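Ribosomal RNA small subunit methyltransferase E (Bacillus subtilis, PDB 1VHK) probably methylates N3 of a specific uridine in 16S ribosomal RNA within the assembled small subunit, using S-adenosyl-L-methionine as methyl donor. Local coordinates at residues 163-177 and 216-230. Numbering follows the deposited sequence.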
loop_
_atom_site.group_PDB
_atom_site.type_symbol
_atom_site.label_atom_id
_atom_site.label_comp_id
_atom_site.label_asym_id
_atom_site.label_seq_id
_atom_site.Cartn_x
_atom_site.Cartn_y
_atom_site.Cartn_z
ATOM N N LEU A 163 -22.834 -9.821 7.223
ATOM C CA LEU A 163 -23.868 -8.959 7.784
ATOM C C LEU A 163 -24.031 -9.131 9.284
ATOM O O LEU A 163 -24.252 -8.140 9.977
ATOM C CB LEU A 163 -25.187 -9.180 7.079
ATOM C CG LEU A 163 -25.664 -8.222 6.012
ATOM C CD1 LEU A 163 -24.545 -7.489 5.301
ATOM C CD2 LEU A 163 -26.525 -8.978 4.994
ATOM N N GLN A 164 -23.885 -10.337 9.827
ATOM C CA GLN A 164 -24.002 -10.541 11.262
ATOM C C GLN A 164 -22.748 -10.129 12.005
ATOM O O GLN A 164 -22.802 -9.999 13.235
ATOM C CB GLN A 164 -24.370 -11.986 11.622
ATOM N N ARG A 165 -21.634 -9.919 11.328
ATOM C CA ARG A 165 -20.397 -9.543 12.012
ATOM C C ARG A 165 -20.356 -8.054 12.312
ATOM O O ARG A 165 -19.813 -7.629 13.332
ATOM C CB ARG A 165 -19.191 -9.948 11.146
ATOM C CG ARG A 165 -17.940 -10.284 11.943
ATOM C CD ARG A 165 -17.202 -11.462 11.342
ATOM N NE ARG A 165 -16.796 -12.461 12.325
ATOM C CZ ARG A 165 -15.891 -12.257 13.266
ATOM N NH1 ARG A 165 -15.283 -11.071 13.352
ATOM N NH2 ARG A 165 -15.575 -13.222 14.125
HETATM N N MSE A 166 -21.019 -7.266 11.492
HETATM C CA MSE A 166 -21.050 -5.823 11.539
HETATM C C MSE A 166 -21.231 -5.208 12.903
HETATM O O MSE A 166 -20.584 -4.205 13.259
HETATM C CB MSE A 166 -22.120 -5.278 10.558
HETATM C CG MSE A 166 -21.998 -5.953 9.204
HETATM SE SE MSE A 166 -22.134 -4.792 7.714
HETATM C CE MSE A 166 -21.872 -3.093 8.514
ATOM N N GLN A 167 -22.076 -5.807 13.725
ATOM C CA GLN A 167 -22.388 -5.317 15.053
ATOM C C GLN A 167 -21.207 -5.204 15.991
ATOM O O GLN A 167 -21.239 -4.449 16.980
ATOM C CB GLN A 167 -23.451 -6.256 15.653
ATOM C CG GLN A 167 -24.621 -5.527 16.309
ATOM C CD GLN A 167 -25.702 -6.535 16.694
ATOM O OE1 GLN A 167 -25.372 -7.517 17.368
ATOM N NE2 GLN A 167 -26.926 -6.322 16.237
ATOM N N ASP A 168 -20.157 -5.977 15.776
ATOM C CA ASP A 168 -18.999 -6.007 16.628
ATOM C C ASP A 168 -18.103 -4.793 16.468
ATOM O O ASP A 168 -17.326 -4.479 17.373
ATOM C CB ASP A 168 -18.167 -7.271 16.386
ATOM C CG ASP A 168 -18.947 -8.562 16.353
ATOM O OD1 ASP A 168 -18.298 -9.617 16.116
ATOM O OD2 ASP A 168 -20.175 -8.563 16.576
ATOM N N PHE A 169 -18.184 -4.075 15.349
ATOM C CA PHE A 169 -17.261 -2.967 15.172
ATOM C C PHE A 169 -17.847 -1.609 15.510
ATOM O O PHE A 169 -18.981 -1.315 15.183
ATOM C CB PHE A 169 -16.744 -2.927 13.726
ATOM C CG PHE A 169 -16.335 -4.262 13.180
ATOM C CD1 PHE A 169 -17.234 -5.044 12.478
ATOM C CD2 PHE A 169 -15.044 -4.725 13.351
ATOM C CE1 PHE A 169 -16.849 -6.262 11.953
ATOM C CE2 PHE A 169 -14.659 -5.938 12.848
ATOM C CZ PHE A 169 -15.552 -6.693 12.125
ATOM N N ASP A 170 -16.957 -0.705 15.920
ATOM C CA ASP A 170 -17.331 0.694 16.098
ATOM C C ASP A 170 -17.903 1.314 14.846
ATOM O O ASP A 170 -18.933 2.009 14.956
ATOM C CB ASP A 170 -16.111 1.464 16.632
ATOM C CG ASP A 170 -15.692 0.860 17.971
ATOM O OD1 ASP A 170 -14.501 0.827 18.315
ATOM O OD2 ASP A 170 -16.627 0.410 18.682
ATOM N N LYS A 171 -17.351 1.155 13.652
ATOM C CA LYS A 171 -17.911 1.739 12.444
ATOM C C LYS A 171 -17.713 0.821 11.239
ATOM O O LYS A 171 -16.805 -0.003 11.178
ATOM C CB LYS A 171 -17.304 3.087 12.094
ATOM C CG LYS A 171 -17.719 4.296 12.883
ATOM C CD LYS A 171 -18.776 5.109 12.148
ATOM C CE LYS A 171 -19.255 6.278 12.992
ATOM N NZ LYS A 171 -19.961 5.824 14.227
ATOM N N CYS A 172 -18.497 1.047 10.192
ATOM C CA CYS A 172 -18.367 0.282 8.986
ATOM C C CYS A 172 -18.475 1.147 7.746
ATOM O O CYS A 172 -19.511 1.753 7.531
ATOM C CB CYS A 172 -19.438 -0.830 8.877
ATOM S SG CYS A 172 -19.332 -1.634 7.209
ATOM N N VAL A 173 -17.430 1.179 6.915
ATOM C CA VAL A 173 -17.539 1.917 5.671
ATOM C C VAL A 173 -17.679 0.888 4.539
ATOM O O VAL A 173 -17.172 -0.226 4.613
ATOM C CB VAL A 173 -16.454 2.931 5.378
ATOM C CG1 VAL A 173 -15.811 3.547 6.616
ATOM C CG2 VAL A 173 -15.390 2.455 4.405
ATOM N N VAL A 174 -18.477 1.259 3.556
ATOM C CA VAL A 174 -18.661 0.480 2.349
ATOM C C VAL A 174 -18.075 1.273 1.169
ATOM O O VAL A 174 -18.476 2.393 0.878
ATOM C CB VAL A 174 -20.121 0.110 2.093
ATOM C CG1 VAL A 174 -20.258 -0.769 0.846
ATOM C CG2 VAL A 174 -20.713 -0.615 3.299
ATOM N N ALA A 175 -17.033 0.709 0.583
ATOM C CA ALA A 175 -16.324 1.359 -0.531
ATOM C C ALA A 175 -17.174 1.156 -1.783
ATOM O O ALA A 175 -17.345 0.030 -2.231
ATOM C CB ALA A 175 -14.932 0.810 -0.688
ATOM N N TYR A 176 -17.859 2.219 -2.153
ATOM C CA TYR A 176 -18.858 2.183 -3.221
ATOM C C TYR A 176 -19.220 3.618 -3.594
ATOM O O TYR A 176 -19.251 4.490 -2.716
ATOM C CB TYR A 176 -20.129 1.523 -2.668
ATOM C CG TYR A 176 -21.250 1.379 -3.654
ATOM C CD1 TYR A 176 -21.214 0.367 -4.604
ATOM C CD2 TYR A 176 -22.378 2.209 -3.611
ATOM C CE1 TYR A 176 -22.255 0.181 -5.491
ATOM C CE2 TYR A 176 -23.424 2.033 -4.504
ATOM C CZ TYR A 176 -23.357 1.013 -5.432
ATOM O OH TYR A 176 -24.395 0.808 -6.312
ATOM N N GLU A 177 -19.587 3.833 -4.850
ATOM C CA GLU A 177 -20.025 5.197 -5.217
ATOM C C GLU A 177 -21.197 5.201 -6.168
ATOM O O GLU A 177 -21.312 4.416 -7.125
ATOM C CB GLU A 177 -18.806 5.966 -5.759
ATOM C CG GLU A 177 -18.682 7.346 -5.103
ATOM C CD GLU A 177 -17.614 8.183 -5.767
ATOM O OE1 GLU A 177 -17.835 9.410 -5.884
ATOM O OE2 GLU A 177 -16.571 7.642 -6.195
ATOM N N VAL A 216 -25.671 -3.484 -1.286
ATOM C CA VAL A 216 -25.453 -2.188 -0.631
ATOM C C VAL A 216 -26.591 -1.927 0.348
ATOM O O VAL A 216 -26.376 -1.698 1.540
ATOM C CB VAL A 216 -25.296 -1.020 -1.596
ATOM C CG1 VAL A 216 -25.072 0.290 -0.832
ATOM C CG2 VAL A 216 -24.142 -1.251 -2.562
ATOM N N GLU A 217 -27.819 -2.065 -0.149
ATOM C CA GLU A 217 -29.003 -1.952 0.681
ATOM C C GLU A 217 -28.906 -2.729 1.979
ATOM O O GLU A 217 -29.206 -2.156 3.036
ATOM C CB GLU A 217 -30.242 -2.379 -0.109
ATOM C CG GLU A 217 -30.806 -1.278 -0.991
ATOM C CD GLU A 217 -32.257 -1.517 -1.359
ATOM O OE1 GLU A 217 -33.132 -1.332 -0.485
ATOM O OE2 GLU A 217 -32.542 -1.895 -2.525
ATOM N N ARG A 218 -28.473 -3.981 1.986
ATOM C CA ARG A 218 -28.341 -4.739 3.243
ATOM C C ARG A 218 -27.214 -4.208 4.123
ATOM O O ARG A 218 -27.334 -4.182 5.360
ATOM C CB ARG A 218 -28.105 -6.218 2.928
ATOM C CG ARG A 218 -28.507 -6.590 1.514
ATOM C CD ARG A 218 -29.593 -7.640 1.479
ATOM N NE ARG A 218 -30.523 -7.523 2.582
ATOM C CZ ARG A 218 -31.495 -6.650 2.751
ATOM N NH1 ARG A 218 -31.740 -5.715 1.839
ATOM N NH2 ARG A 218 -32.258 -6.702 3.841
ATOM N N LEU A 219 -26.108 -3.781 3.496
ATOM C CA LEU A 219 -25.000 -3.210 4.264
ATOM C C LEU A 219 -25.416 -1.889 4.902
ATOM O O LEU A 219 -25.222 -1.689 6.094
ATOM C CB LEU A 219 -23.741 -3.044 3.400
ATOM C CG LEU A 219 -23.097 -4.338 2.912
ATOM C CD1 LEU A 219 -22.335 -4.139 1.621
ATOM C CD2 LEU A 219 -22.202 -4.954 3.971
ATOM N N THR A 220 -26.096 -1.025 4.159
ATOM C CA THR A 220 -26.529 0.272 4.663
ATOM C C THR A 220 -27.517 0.180 5.809
ATOM O O THR A 220 -27.477 1.030 6.725
ATOM C CB THR A 220 -27.108 1.132 3.534
ATOM O OG1 THR A 220 -27.553 0.239 2.498
ATOM C CG2 THR A 220 -26.067 2.057 2.942
ATOM N N GLU A 221 -28.360 -0.852 5.841
ATOM C CA GLU A 221 -29.303 -1.036 6.938
ATOM C C GLU A 221 -28.629 -1.631 8.164
ATOM O O GLU A 221 -29.128 -1.503 9.290
ATOM C CB GLU A 221 -30.543 -1.801 6.515
ATOM C CG GLU A 221 -30.288 -3.090 5.782
ATOM C CD GLU A 221 -31.526 -3.738 5.199
ATOM O OE1 GLU A 221 -32.257 -3.070 4.439
ATOM O OE2 GLU A 221 -31.750 -4.940 5.462
ATOM N N GLN A 222 -27.417 -2.177 7.997
ATOM C CA GLN A 222 -26.612 -2.654 9.110
ATOM C C GLN A 222 -25.661 -1.547 9.580
ATOM O O GLN A 222 -24.646 -1.824 10.231
ATOM C CB GLN A 222 -25.774 -3.870 8.738
ATOM C CG GLN A 222 -26.515 -5.164 8.521
ATOM C CD GLN A 222 -27.226 -5.685 9.755
ATOM O OE1 GLN A 222 -26.622 -5.898 10.809
ATOM N NE2 GLN A 222 -28.534 -5.895 9.642
ATOM N N ASP A 223 -25.954 -0.302 9.225
ATOM C CA ASP A 223 -25.143 0.838 9.574
ATOM C C ASP A 223 -23.901 1.007 8.705
ATOM O O ASP A 223 -23.014 1.786 9.080
ATOM C CB ASP A 223 -24.714 0.815 11.046
ATOM C CG ASP A 223 -25.910 1.053 11.950
ATOM O OD1 ASP A 223 -25.844 0.589 13.105
ATOM O OD2 ASP A 223 -26.884 1.673 11.458
ATOM N N GLY A 224 -23.821 0.293 7.595
ATOM C CA GLY A 224 -22.653 0.469 6.716
ATOM C C GLY A 224 -22.900 1.795 5.973
ATOM O O GLY A 224 -24.068 2.060 5.645
ATOM N N VAL A 225 -21.873 2.615 5.839
ATOM C CA VAL A 225 -22.036 3.892 5.144
ATOM C C VAL A 225 -21.191 3.928 3.875
ATOM O O VAL A 225 -19.960 3.888 3.975
ATOM C CB VAL A 225 -21.638 5.079 6.033
ATOM C CG1 VAL A 225 -21.636 6.383 5.261
ATOM C CG2 VAL A 225 -22.522 5.157 7.265
ATOM N N THR A 226 -21.831 4.088 2.725
ATOM C CA THR A 226 -21.147 4.143 1.456
ATOM C C THR A 226 -20.243 5.360 1.313
ATOM O O THR A 226 -20.627 6.481 1.632
ATOM C CB THR A 226 -22.099 4.082 0.249
ATOM O OG1 THR A 226 -22.873 5.264 0.168
ATOM C CG2 THR A 226 -22.964 2.844 0.302
ATOM N N CYS A 227 -19.027 5.134 0.811
ATOM C CA CYS A 227 -18.024 6.156 0.660
ATOM C C CYS A 227 -17.227 5.973 -0.639
ATOM O O CYS A 227 -16.879 4.834 -0.997
ATOM C CB CYS A 227 -16.968 6.086 1.778
ATOM S SG CYS A 227 -17.530 6.462 3.420
ATOM N N GLY A 228 -16.896 7.101 -1.249
ATOM C CA GLY A 228 -16.070 7.064 -2.443
ATOM C C GLY A 228 -14.605 7.187 -1.967
ATOM O O GLY A 228 -14.391 7.745 -0.888
ATOM N N LEU A 229 -13.680 6.636 -2.712
ATOM C CA LEU A 229 -12.267 6.642 -2.381
ATOM C C LEU A 229 -11.479 7.387 -3.455
ATOM O O LEU A 229 -10.483 6.875 -3.971
ATOM C CB LEU A 229 -11.785 5.171 -2.337
ATOM C CG LEU A 229 -12.388 4.335 -1.207
ATOM C CD1 LEU A 229 -11.708 2.987 -1.113
ATOM C CD2 LEU A 229 -12.295 5.089 0.128
ATOM N N GLY A 230 -11.993 8.550 -3.839
ATOM C CA GLY A 230 -11.410 9.358 -4.913
ATOM C C GLY A 230 -12.272 9.184 -6.165
ATOM O O GLY A 230 -13.133 8.300 -6.249
HETATM O O HOH W 1 -20.770 6.552 -1.761
#
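Two neighbouring helix-strand units at the border of the parallel sheet in the SPOUT-superfamily methyltransferase domain of this RsmE-family protein meet where Val173, Val174 and Ala175 pair in parallel with Val225, Thr226 and Cys227. Strand 225-227 is the outermost strand of the sheet within this chain; strand 171-175 lies between it and strand 200-205. Four backbone hydrogen bonds join the pair: Val225 N to Cys172 O, Val174 N to Val225 O, Cys227 N to Val174 O at 2.8 Å, and Tyr176 N to Cys227 O at 3.0 Å.

On one face, Val174 drives its two methyls against Leu219 of helix 213-221, CG2 lying 3.9 Å from Leu219 CB. Leu219 CD2 in turn touches both Leu163 CD1 and Met166 SE, the selenium of a selenomethionine, at 3.7 Å each. A Schellman motif with Asp223 at positive phi ends helix 213-221 and turns the chain into its strand. On the other face, Ala175 CB meets Leu229 CD1, while Ile191 of helix 187-193 covers Val173.

With CG anti to the backbone N (chi1 -179°), the Tyr176 ring is carried over Val216, whose CG2 sits 3.6 Å above the ring centroid in a CH-pi contact. Thr226 CG2 also nears the ring, 4.0 Å from Tyr176 CD2. Without the ring, as with an alanine here, Val216 CG2 would probably lose its aromatic cover and Thr226 CG2 the neighbour at its side. A water joins Tyr176 O to Thr226 OG1. Backbone hydrogen bonds thus fix the strand register, while apolar contacts seat the helices against the sheet.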